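Local coordinates for putative branched chain amino acid ABC transporter, periplasmic amino acid-binding protein (Brucella ovis, PDB 4XFK) that probably serves as the periplasmic substrate-binding component of an ABC amino-acid transport system, built on the two-lobed periplasmic binding protein fold, at residues A[118-123]-A[169-174]; A[147-150]-A[154-157]; A[191-194]-A[200-203]; A[266-271]-A[336-341]. The protein carries 1 engineered substitution. One frame throughout, in Å; residues are numbered along the deposited sequence.

Contact 1 (A[118-123]-A[169-174]). With ACT (acetate ion), chain B.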
loop_
_atom_site.group_PDB
_atom_site.type_symbol
_atom_site.label_atom_id
_atom_site.label_comp_id
_atom_site.label_asym_id
_atom_site.label_seq_id
_atom_site.Cartn_x
_atom_site.Cartn_y
_atom_site.Cartn_z
ATOM N N GLU A 118 4.805 -1.942 2.603
ATOM C CA GLU A 118 5.137 -2.617 1.345
ATOM C C GLU A 118 6.544 -3.234 1.257
ATOM O O GLU A 118 6.920 -3.785 0.219
ATOM C CB GLU A 118 4.832 -1.689 0.151
ATOM C CG GLU A 118 3.385 -1.165 0.198
ATOM C CD GLU A 118 2.871 -0.596 -1.111
ATOM O OE1 GLU A 118 3.418 -0.921 -2.193
ATOM O OE2 GLU A 118 1.892 0.178 -1.044
ATOM N N ALA A 119 7.309 -3.171 2.345
ATOM C CA ALA A 119 8.646 -3.779 2.352
ATOM C C ALA A 119 8.588 -5.297 2.160
ATOM O O ALA A 119 7.703 -5.974 2.678
ATOM C CB ALA A 119 9.371 -3.439 3.634
ATOM N N LEU A 120 9.555 -5.831 1.425
ATOM C CA LEU A 120 9.557 -7.251 1.091
ATOM C C LEU A 120 9.509 -8.194 2.290
ATOM O O LEU A 120 8.824 -9.210 2.244
ATOM C CB LEU A 120 10.791 -7.583 0.246
ATOM C CG LEU A 120 10.809 -6.913 -1.121
ATOM C CD1 LEU A 120 12.133 -7.167 -1.810
ATOM C CD2 LEU A 120 9.659 -7.411 -1.966
ATOM N N GLU A 121 10.238 -7.868 3.354
ATOM C CA GLU A 121 10.413 -8.794 4.469
ATOM C C GLU A 121 9.103 -9.245 5.111
ATOM O O GLU A 121 9.035 -10.338 5.685
ATOM C CB GLU A 121 11.334 -8.194 5.540
ATOM C CG GLU A 121 10.765 -6.963 6.245
ATOM C CD GLU A 121 11.649 -6.471 7.377
ATOM O OE1 GLU A 121 12.711 -7.080 7.613
ATOM O OE2 GLU A 121 11.273 -5.482 8.047
ATOM N N LEU A 122 8.061 -8.419 5.020
ATOM C CA LEU A 122 6.807 -8.730 5.700
ATOM C C LEU A 122 6.145 -10.012 5.175
ATOM O O LEU A 122 5.406 -10.674 5.902
ATOM C CB LEU A 122 5.868 -7.522 5.675
ATOM C CG LEU A 122 6.508 -6.300 6.351
ATOM C CD1 LEU A 122 5.745 -5.046 6.023
ATOM C CD2 LEU A 122 6.598 -6.495 7.865
ATOM N N THR A 123 6.439 -10.381 3.927
ATOM C CA THR A 123 5.991 -11.666 3.399
ATOM C C THR A 123 7.187 -12.546 3.023
ATOM O O THR A 123 7.036 -13.540 2.304
ATOM C CB THR A 123 5.076 -11.504 2.173
ATOM O OG1 THR A 123 5.714 -10.667 1.200
ATOM C CG2 THR A 123 3.740 -10.886 2.575
ATOM N N GLY A 169 12.673 1.750 0.982
ATOM C CA GLY A 169 13.427 2.355 -0.099
ATOM C C GLY A 169 14.568 1.487 -0.589
ATOM O O GLY A 169 14.872 1.454 -1.785
ATOM N N VAL A 170 15.213 0.791 0.337
ATOM C CA VAL A 170 16.254 -0.162 -0.009
ATOM C C VAL A 170 15.668 -1.273 -0.882
ATOM O O VAL A 170 16.274 -1.660 -1.879
ATOM C CB VAL A 170 16.896 -0.720 1.271
ATOM C CG1 VAL A 170 17.783 -1.928 0.972
ATOM C CG2 VAL A 170 17.690 0.384 1.961
ATOM N N ASP A 171 14.480 -1.759 -0.526
ATOM C CA ASP A 171 13.839 -2.794 -1.330
ATOM C C ASP A 171 13.494 -2.296 -2.733
ATOM O O ASP A 171 13.611 -3.048 -3.711
ATOM C CB ASP A 171 12.561 -3.305 -0.659
ATOM C CG ASP A 171 12.826 -4.190 0.543
ATOM O OD1 ASP A 171 13.946 -4.713 0.692
ATOM O OD2 ASP A 171 11.883 -4.382 1.336
ATOM N N VAL A 172 13.055 -1.042 -2.847
ATOM C CA VAL A 172 12.778 -0.490 -4.168
ATOM C C VAL A 172 14.059 -0.436 -5.000
ATOM O O VAL A 172 14.082 -0.890 -6.148
ATOM C CB VAL A 172 12.114 0.914 -4.105
ATOM C CG1 VAL A 172 12.003 1.507 -5.511
ATOM C CG2 VAL A 172 10.740 0.827 -3.441
ATOM N N GLU A 173 15.120 0.121 -4.431
ATOM C CA GLU A 173 16.382 0.168 -5.157
ATOM C C GLU A 173 16.828 -1.223 -5.600
ATOM O O GLU A 173 17.208 -1.427 -6.758
ATOM C CB GLU A 173 17.485 0.807 -4.319
ATOM C CG GLU A 173 18.802 0.912 -5.090
ATOM C CD GLU A 173 19.933 1.491 -4.272
ATOM O OE1 GLU A 173 19.955 2.720 -4.071
ATOM O OE2 GLU A 173 20.814 0.714 -3.849
ATOM N N ASN A 174 16.788 -2.189 -4.684
ATOM C CA ASN A 174 17.238 -3.539 -5.008
ATOM C C ASN A 174 16.376 -4.163 -6.107
ATOM O O ASN A 174 16.879 -4.844 -6.993
ATOM C CB ASN A 174 17.261 -4.429 -3.761
ATOM C CG ASN A 174 18.373 -4.054 -2.791
ATOM O OD1 ASN A 174 19.348 -3.404 -3.165
ATOM N ND2 ASN A 174 18.235 -4.482 -1.541
HETATM C C ACT B . 6.242 1.831 3.351
HETATM O O ACT B . 7.024 2.156 4.274
HETATM O OXT ACT B . 5.771 0.671 3.397
HETATM C CH3 ACT B . 5.894 2.794 2.259
HETATM O O HOH W 1 12.212 -5.838 3.462
#
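D171, in helix 167-184 of one lobe, reaches the A119-L120 peptide in the loop after strand 111-114 of the other, so this contact bridges the two lobes of the periplasmic binding protein fold beside the cleft between them. The D171 side chain starts at CB, which packs against the isobutyl group of L120, 4.0 Å from L120 CG. With CG anti to its own carbonyl carbon (chi1 -73°), the D171 side chain runs past L120 in the opposite direction. OD1 lies 3.9 Å from L120 CD1, an apolar neighbour, whereas OD2 does the polar work. It accepts from L120 N at 2.7 Å, with an N-H...O angle of 151°; the donor stands above the carboxylate plane. A119 CB lies beside the same oxygen. A water donates to D171 OD2 over 2.6 Å and accepts from E121 N, so the carboxylate grips two successive amides of the 3-10 turn, one of them indirectly. On the loop side, R133 takes the carbonyl of A119 and the hydroxyl of T123. An acetate, probably from the crystallisation liquor, is held by S88, Y166 and the loop: E118 N donates to its OXT at 2.9 Å, nearly straight at 171°.

Contact 2 (A[147-150]-A[154-157])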
loop_
_atom_site.group_PDB
_atom_site.type_symbol
_atom_site.label_atom_id
_atom_site.label_comp_id
_atom_site.label_asym_id
_atom_site.label_seq_id
_atom_site.Cartn_x
_atom_site.Cartn_y
_atom_site.Cartn_z
ATOM N N GLN A 147 7.455 -2.733 -16.415
ATOM C CA GLN A 147 6.927 -3.545 -17.507
ATOM C C GLN A 147 5.808 -2.828 -18.262
ATOM O O GLN A 147 5.727 -2.917 -19.487
ATOM C CB GLN A 147 6.448 -4.904 -17.005
ATOM C CG GLN A 147 6.041 -5.846 -18.122
ATOM C CD GLN A 147 7.213 -6.254 -18.981
ATOM O OE1 GLN A 147 8.280 -6.603 -18.471
ATOM N NE2 GLN A 147 7.032 -6.196 -20.294
ATOM N N GLY A 148 4.943 -2.127 -17.537
ATOM C CA GLY A 148 3.881 -1.356 -18.163
ATOM C C GLY A 148 4.428 -0.283 -19.089
ATOM O O GLY A 148 3.974 -0.129 -20.221
ATOM N N MET A 149 5.426 0.456 -18.613
ATOM C CA MET A 149 6.099 1.444 -19.456
ATOM C C MET A 149 6.725 0.793 -20.696
ATOM O O MET A 149 6.611 1.320 -21.811
ATOM C CB MET A 149 7.151 2.202 -18.656
ATOM C CG MET A 149 6.533 3.055 -17.567
ATOM S SD MET A 149 7.746 3.867 -16.519
ATOM C CE MET A 149 8.403 5.083 -17.669
ATOM N N LYS A 150 7.368 -0.359 -20.506
ATOM C CA LYS A 150 7.946 -1.105 -21.621
ATOM C C LYS A 150 6.880 -1.510 -22.642
ATOM O O LYS A 150 7.079 -1.342 -23.845
ATOM C CB LYS A 150 8.693 -2.332 -21.106
ATOM C CG LYS A 150 9.339 -3.167 -22.202
ATOM C CD LYS A 150 10.124 -4.311 -21.585
ATOM C CE LYS A 150 10.827 -5.157 -22.633
ATOM N NZ LYS A 150 11.801 -6.089 -21.988
ATOM N N ILE A 154 7.306 3.535 -23.642
ATOM C CA ILE A 154 7.735 4.792 -23.028
ATOM C C ILE A 154 8.818 4.615 -21.967
ATOM O O ILE A 154 9.060 5.515 -21.159
ATOM C CB ILE A 154 6.547 5.578 -22.432
ATOM C CG1 ILE A 154 5.866 4.780 -21.310
ATOM C CG2 ILE A 154 5.560 5.946 -23.532
ATOM C CD1 ILE A 154 4.850 5.595 -20.514
ATOM N N LEU A 155 9.466 3.455 -21.972
ATOM C CA LEU A 155 10.608 3.201 -21.099
ATOM C C LEU A 155 11.926 3.341 -21.873
ATOM O O LEU A 155 12.267 2.493 -22.703
ATOM C CB LEU A 155 10.510 1.797 -20.510
ATOM C CG LEU A 155 11.581 1.396 -19.496
ATOM C CD1 LEU A 155 11.414 2.163 -18.188
ATOM C CD2 LEU A 155 11.552 -0.106 -19.252
ATOM N N GLY A 156 12.667 4.410 -21.608
ATOM C CA GLY A 156 13.961 4.610 -22.239
ATOM C C GLY A 156 15.032 3.702 -21.661
ATOM O O GLY A 156 14.790 2.977 -20.695
ATOM N N GLU A 157 16.227 3.744 -22.241
ATOM C CA GLU A 157 17.288 2.823 -21.849
ATOM C C GLU A 157 18.040 3.234 -20.595
ATOM O O GLU A 157 18.772 2.426 -20.029
ATOM C CB GLU A 157 18.308 2.648 -22.975
ATOM C CG GLU A 157 17.733 2.151 -24.288
ATOM C CD GLU A 157 17.321 3.282 -25.206
ATOM O OE1 GLU A 157 17.111 4.409 -24.708
ATOM O OE2 GLU A 157 17.219 3.045 -26.429
#
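M149 turns CG beside its backbone N (chi1 -66°) and bends at chi3, which brings its CE back to I154 O, while L155 sets CG anti to its backbone N (chi1 -176°) and so carries CD2 alongside K150 CB. Both contacts lie at the C-terminal end of helix 138-152. The backbone bond there is a 6→1 bond, consistent with a Schellman motif: I154 N donates to M149 O, five residues back, at 3.0 Å with an N-H...O angle of 161°. The donor is tilted from the carbonyl plane. Apolar contact accompanies the bond, as often in such a cap. I154 CG1 lies 3.9 Å from M149 CB, the two side chains crossing at about a right angle. M149 CB also meets L155 CB at 3.9 Å. Beyond K150 CB, the extended lysine chain carries NZ to a hydrogen bond with the carbonyl of I183. M149 and L155 both rest on T215 of strand 215-218, and M149 and I154 on I263, so the turn seats the helix end on the sheet before the chain enters strand 158-164. The methyl of the bent M149 chain, CE, ends 3.6 Å from I154 O.

Contact 3 (A[191-194]-A[200-203])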
loop_
_atom_site.group_PDB
_atom_site.type_symbol
_atom_site.label_atom_id
_atom_site.label_comp_id
_atom_site.label_asym_id
_atom_site.label_seq_id
_atom_site.Cartn_x
_atom_site.Cartn_y
_atom_site.Cartn_z
ATOM N N THR A 191 20.634 6.711 -5.588
ATOM C CA THR A 191 20.768 7.448 -4.343
ATOM C C THR A 191 19.802 6.908 -3.302
ATOM O O THR A 191 18.638 6.648 -3.607
ATOM C CB THR A 191 20.377 8.926 -4.549
ATOM O OG1 THR A 191 21.364 9.569 -5.356
ATOM C CG2 THR A 191 20.233 9.664 -3.214
ATOM N N LEU A 192 20.292 6.744 -2.078
ATOM C CA LEU A 192 19.438 6.596 -0.911
ATOM C C LEU A 192 19.663 7.810 -0.025
ATOM O O LEU A 192 20.810 8.159 0.278
ATOM C CB LEU A 192 19.798 5.341 -0.129
ATOM C CG LEU A 192 19.523 3.981 -0.760
ATOM C CD1 LEU A 192 20.042 2.895 0.169
ATOM C CD2 LEU A 192 18.040 3.792 -1.019
ATOM N N HIS A 193 18.583 8.441 0.412
ATOM C CA HIS A 193 18.703 9.654 1.204
ATOM C C HIS A 193 17.965 9.538 2.532
ATOM O O HIS A 193 17.169 8.621 2.746
ATOM C CB HIS A 193 18.214 10.871 0.405
ATOM C CG HIS A 193 16.798 10.755 -0.073
ATOM N ND1 HIS A 193 15.714 10.861 0.773
ATOM C CD2 HIS A 193 16.286 10.540 -1.312
ATOM C CE1 HIS A 193 14.600 10.720 0.075
ATOM N NE2 HIS A 193 14.917 10.520 -1.191
ATOM N N GLU A 194 18.250 10.474 3.426
ATOM C CA GLU A 194 17.595 10.531 4.720
ATOM C C GLU A 194 16.084 10.584 4.549
ATOM O O GLU A 194 15.575 11.127 3.564
ATOM C CB GLU A 194 18.086 11.745 5.511
ATOM N N ASP A 200 14.981 20.623 0.686
ATOM C CA ASP A 200 15.378 21.152 -0.611
ATOM C C ASP A 200 16.011 20.044 -1.435
ATOM O O ASP A 200 17.150 19.636 -1.192
ATOM C CB ASP A 200 16.368 22.306 -0.436
ATOM C CG ASP A 200 16.658 23.037 -1.736
ATOM O OD1 ASP A 200 16.352 22.502 -2.824
ATOM O OD2 ASP A 200 17.200 24.157 -1.674
ATOM N N PHE A 201 15.267 19.562 -2.423
ATOM C CA PHE A 201 15.743 18.464 -3.247
ATOM C C PHE A 201 16.507 18.921 -4.487
ATOM O O PHE A 201 16.887 18.097 -5.317
ATOM C CB PHE A 201 14.584 17.545 -3.634
ATOM C CG PHE A 201 14.238 16.538 -2.568
ATOM C CD1 PHE A 201 14.881 15.303 -2.530
ATOM C CD2 PHE A 201 13.297 16.830 -1.591
ATOM C CE1 PHE A 201 14.577 14.369 -1.551
ATOM C CE2 PHE A 201 12.988 15.901 -0.612
ATOM C CZ PHE A 201 13.633 14.670 -0.591
ATOM N N SER A 202 16.749 20.223 -4.611
ATOM C CA SER A 202 17.498 20.727 -5.764
ATOM C C SER A 202 18.824 20.004 -6.061
ATOM O O SER A 202 19.100 19.694 -7.219
ATOM C CB SER A 202 17.708 22.243 -5.676
ATOM O OG SER A 202 16.460 22.913 -5.743
ATOM N N PRO A 203 19.649 19.722 -5.029
ATOM C CA PRO A 203 20.916 19.048 -5.359
ATOM C C PRO A 203 20.716 17.630 -5.893
ATOM O O PRO A 203 21.530 17.128 -6.677
ATOM C CB PRO A 203 21.651 18.993 -4.016
ATOM C CG PRO A 203 21.018 20.040 -3.186
ATOM C CD PRO A 203 19.600 20.134 -3.615
#
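The rings of H193 and F201 meet as a T-shaped pair where strand 186-193 gives way, through a short loop, to helix 202-210 in a beta-alpha-beta unit. The aromatic contact is edge-to-face: the edge of F201 is directed at one face of H193, with the planes at 75° and the centroids 5.4 Å apart. F201 CE1 does most of the touching, lying above the imidazole toward its rim, 3.9 Å from H193 NE2, while F201 CZ approaches H193 CE1 at 4.1 Å. A chi1 of 58° swings the imidazole toward F201, and a chi2 of 73° turns its face to it.

Hydrogen bonds fix the rotation of the imidazole. H193 ND1 donates to E194 O at 2.8 Å, almost within the ring plane, and NE2 is bonded to the amide of N220, consistent with a neutral ring protonated on ND1. On the other segment, D200 OD1 accepts from S202 N at 2.9 Å in an Asx turn and also from S202 OG through its syn lone pair. These two bonds shape the chain around F201, which occupies the N-cap position.

Helix 223-235 covers the pair, with D224 touching both side chains and L227 and A231 packing on F201. I162 and Q164 of the adjacent strand 158-164 touch H193 on the sheet, so the stack lies between that helix and the sheet.

Contact 4 (A[266-271]-A[336-341])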
loop_
_atom_site.group_PDB
_atom_site.type_symbol
_atom_site.label_atom_id
_atom_site.label_comp_id
_atom_site.label_asym_id
_atom_site.label_seq_id
_atom_site.Cartn_x
_atom_site.Cartn_y
_atom_site.Cartn_z
ATOM N N THR A 266 -0.574 1.197 -9.454
ATOM C CA THR A 266 -1.350 1.035 -8.219
ATOM C C THR A 266 -2.442 -0.017 -8.416
ATOM O O THR A 266 -2.694 -0.434 -9.542
ATOM C CB THR A 266 -2.046 2.346 -7.777
ATOM O OG1 THR A 266 -3.256 2.496 -8.519
ATOM C CG2 THR A 266 -1.156 3.564 -7.930
ATOM N N PRO A 267 -3.099 -0.451 -7.324
ATOM C CA PRO A 267 -4.169 -1.442 -7.489
ATOM C C PRO A 267 -5.478 -0.897 -8.071
ATOM O O PRO A 267 -6.446 -1.652 -8.147
ATOM C CB PRO A 267 -4.430 -1.918 -6.050
ATOM C CG PRO A 267 -3.232 -1.518 -5.266
ATOM C CD PRO A 267 -2.729 -0.273 -5.905
ATOM N N PHE A 268 -5.528 0.367 -8.478
ATOM C CA PHE A 268 -6.816 0.962 -8.827
ATOM C C PHE A 268 -6.707 2.210 -9.702
ATOM O O PHE A 268 -5.764 3.000 -9.581
ATOM C CB PHE A 268 -7.572 1.317 -7.540
ATOM C CG PHE A 268 -8.856 2.067 -7.776
ATOM C CD1 PHE A 268 -9.988 1.407 -8.228
ATOM C CD2 PHE A 268 -8.926 3.434 -7.555
ATOM C CE1 PHE A 268 -11.179 2.100 -8.453
ATOM C CE2 PHE A 268 -10.114 4.131 -7.779
ATOM C CZ PHE A 268 -11.230 3.460 -8.228
ATOM N N ASN A 269 -7.693 2.392 -10.570
ATOM C CA ASN A 269 -7.917 3.681 -11.194
ATOM C C ASN A 269 -9.415 3.754 -11.473
ATOM O O ASN A 269 -10.009 2.753 -11.855
ATOM C CB ASN A 269 -7.085 3.813 -12.480
ATOM C CG ASN A 269 -7.317 5.123 -13.195
ATOM O OD1 ASN A 269 -8.347 5.310 -13.835
ATOM N ND2 ASN A 269 -6.356 6.038 -13.100
ATOM N N PRO A 270 -10.039 4.923 -11.263
ATOM C CA PRO A 270 -11.489 5.027 -11.475
ATOM C C PRO A 270 -11.974 4.555 -12.852
ATOM O O PRO A 270 -13.110 4.090 -12.946
ATOM C CB PRO A 270 -11.757 6.526 -11.328
ATOM C CG PRO A 270 -10.683 7.011 -10.428
ATOM C CD PRO A 270 -9.469 6.167 -10.715
ATOM N N GLU A 271 -11.145 4.692 -13.888
ATOM C CA GLU A 271 -11.529 4.333 -15.259
ATOM C C GLU A 271 -10.967 2.997 -15.719
ATOM O O GLU A 271 -11.066 2.666 -16.901
ATOM C CB GLU A 271 -10.994 5.350 -16.263
ATOM C CG GLU A 271 -11.312 6.789 -16.018
ATOM C CD GLU A 271 -10.653 7.670 -17.062
ATOM O OE1 GLU A 271 -9.855 8.547 -16.679
ATOM O OE2 GLU A 271 -10.920 7.472 -18.269
ATOM N N THR A 336 -13.843 -7.227 -6.236
ATOM C CA THR A 336 -13.756 -5.831 -5.840
ATOM C C THR A 336 -14.095 -4.956 -7.040
ATOM O O THR A 336 -14.299 -5.462 -8.139
ATOM C CB THR A 336 -12.334 -5.487 -5.378
ATOM O OG1 THR A 336 -11.463 -5.410 -6.519
ATOM C CG2 THR A 336 -11.840 -6.504 -4.364
ATOM N N PRO A 337 -14.130 -3.630 -6.850
ATOM C CA PRO A 337 -14.371 -2.756 -8.003
ATOM C C PRO A 337 -13.303 -2.848 -9.089
ATOM O O PRO A 337 -13.533 -2.335 -10.186
ATOM C CB PRO A 337 -14.382 -1.364 -7.375
ATOM C CG PRO A 337 -14.887 -1.603 -5.982
ATOM C CD PRO A 337 -14.291 -2.909 -5.571
ATOM N N MET A 338 -12.179 -3.501 -8.794
ATOM C CA MET A 338 -11.103 -3.671 -9.771
ATOM C C MET A 338 -10.983 -5.088 -10.297
ATOM O O MET A 338 -10.154 -5.358 -11.164
ATOM C CB MET A 338 -9.759 -3.280 -9.160
ATOM C CG MET A 338 -9.442 -1.814 -9.278
ATOM S SD MET A 338 -9.355 -1.246 -10.994
ATOM C CE MET A 338 -8.295 -2.460 -11.746
ATOM N N GLY A 339 -11.774 -6.000 -9.753
ATOM C CA GLY A 339 -11.712 -7.388 -10.167
ATOM C C GLY A 339 -11.418 -8.313 -9.007
ATOM O O GLY A 339 -11.653 -7.977 -7.842
ATOM N N ASP A 340 -10.869 -9.476 -9.324
ATOM C CA ASP A 340 -10.690 -10.507 -8.318
ATOM C C ASP A 340 -9.580 -10.203 -7.334
ATOM O O ASP A 340 -8.513 -9.709 -7.698
ATOM C CB ASP A 340 -10.453 -11.865 -8.975
ATOM C CG ASP A 340 -11.699 -12.405 -9.643
ATOM O OD1 ASP A 340 -12.812 -12.132 -9.138
ATOM O OD2 ASP A 340 -11.562 -13.096 -10.671
ATOM N N TYR A 341 -9.869 -10.504 -6.077
ATOM C CA TYR A 341 -8.923 -10.348 -5.018
ATOM C C TYR A 341 -8.918 -11.647 -4.195
ATOM O O TYR A 341 -9.984 -12.155 -3.830
ATOM C CB TYR A 341 -9.408 -9.163 -4.215
ATOM C CG TYR A 341 -8.423 -8.601 -3.271
ATOM C CD1 TYR A 341 -8.196 -9.223 -2.064
ATOM C CD2 TYR A 341 -7.740 -7.431 -3.558
ATOM C CE1 TYR A 341 -7.311 -8.724 -1.174
ATOM C CE2 TYR A 341 -6.833 -6.919 -2.668
ATOM C CZ TYR A 341 -6.633 -7.576 -1.473
ATOM O OH TYR A 341 -5.753 -7.115 -0.547
#
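A two-residue beta hairpin, joining strands 333-336 and 339-343 through a type I turn from T336 to G339, pushes M338 against P267 and F268 in the loop that leaves strand 263-266. In M338, chi1 (-87°) carries CG to the F268 edge and to P267 O, while bends at chi2 (-61°) and chi3 turn SD and CE back instead of letting the chain run on. CG lies 3.4 Å from F268 CD1, at the edge of the ring, and comes as close as 3.2 Å to P267 O. The sulfur makes an oblique Met-aromatic contact, with SD 5.0 Å from the ring centroid and well off the ring normal. F280 of helix 274-288 also meets F268, in an edge-to-face pair, which places the ring among helices as well as the hairpin.

Both partners are shaped by local polar turns. T266 OG1 accepts from F268 N in an ST turn, and N269 OD1 accepts from E271 N in an Asx turn, while N269 ND2 is held by Q357 and the carbonyl of F374. In the hairpin, a second ST turn sets the backbone of M338: T336 OG1 accepts from M338 N at 3.1 Å. The same hydroxyl donates to G339 O at 2.9 Å, and T336 N reaches that oxygen from the opposite face of the carbonyl plane at 2.8 Å.

Contact 1 joins the two lobes at the cleft, while contacts 2 and 3 lie farther out in the lobe that supplies helix 167-184, each centred about 23 Å from the middle of the chain. Contacts 1 and 3 touch: L192 packs on helix 167-184, its CD1 3.9 Å from V170 CG2. Contact 2 is nested within the chain loop that contact 1 closes, their centres about 22 Å apart. Contact 4 lies across the chain's centre from contact 1, about 7 Å away at the nearest atoms, and about 33 Å from contact 3 between centres, although both reach the same mixed sheet. The side chains of A119 and P267 each lie about 10 Å from a bound sodium ion; the acetate, bound at E118 N, lies on the contact 1 side.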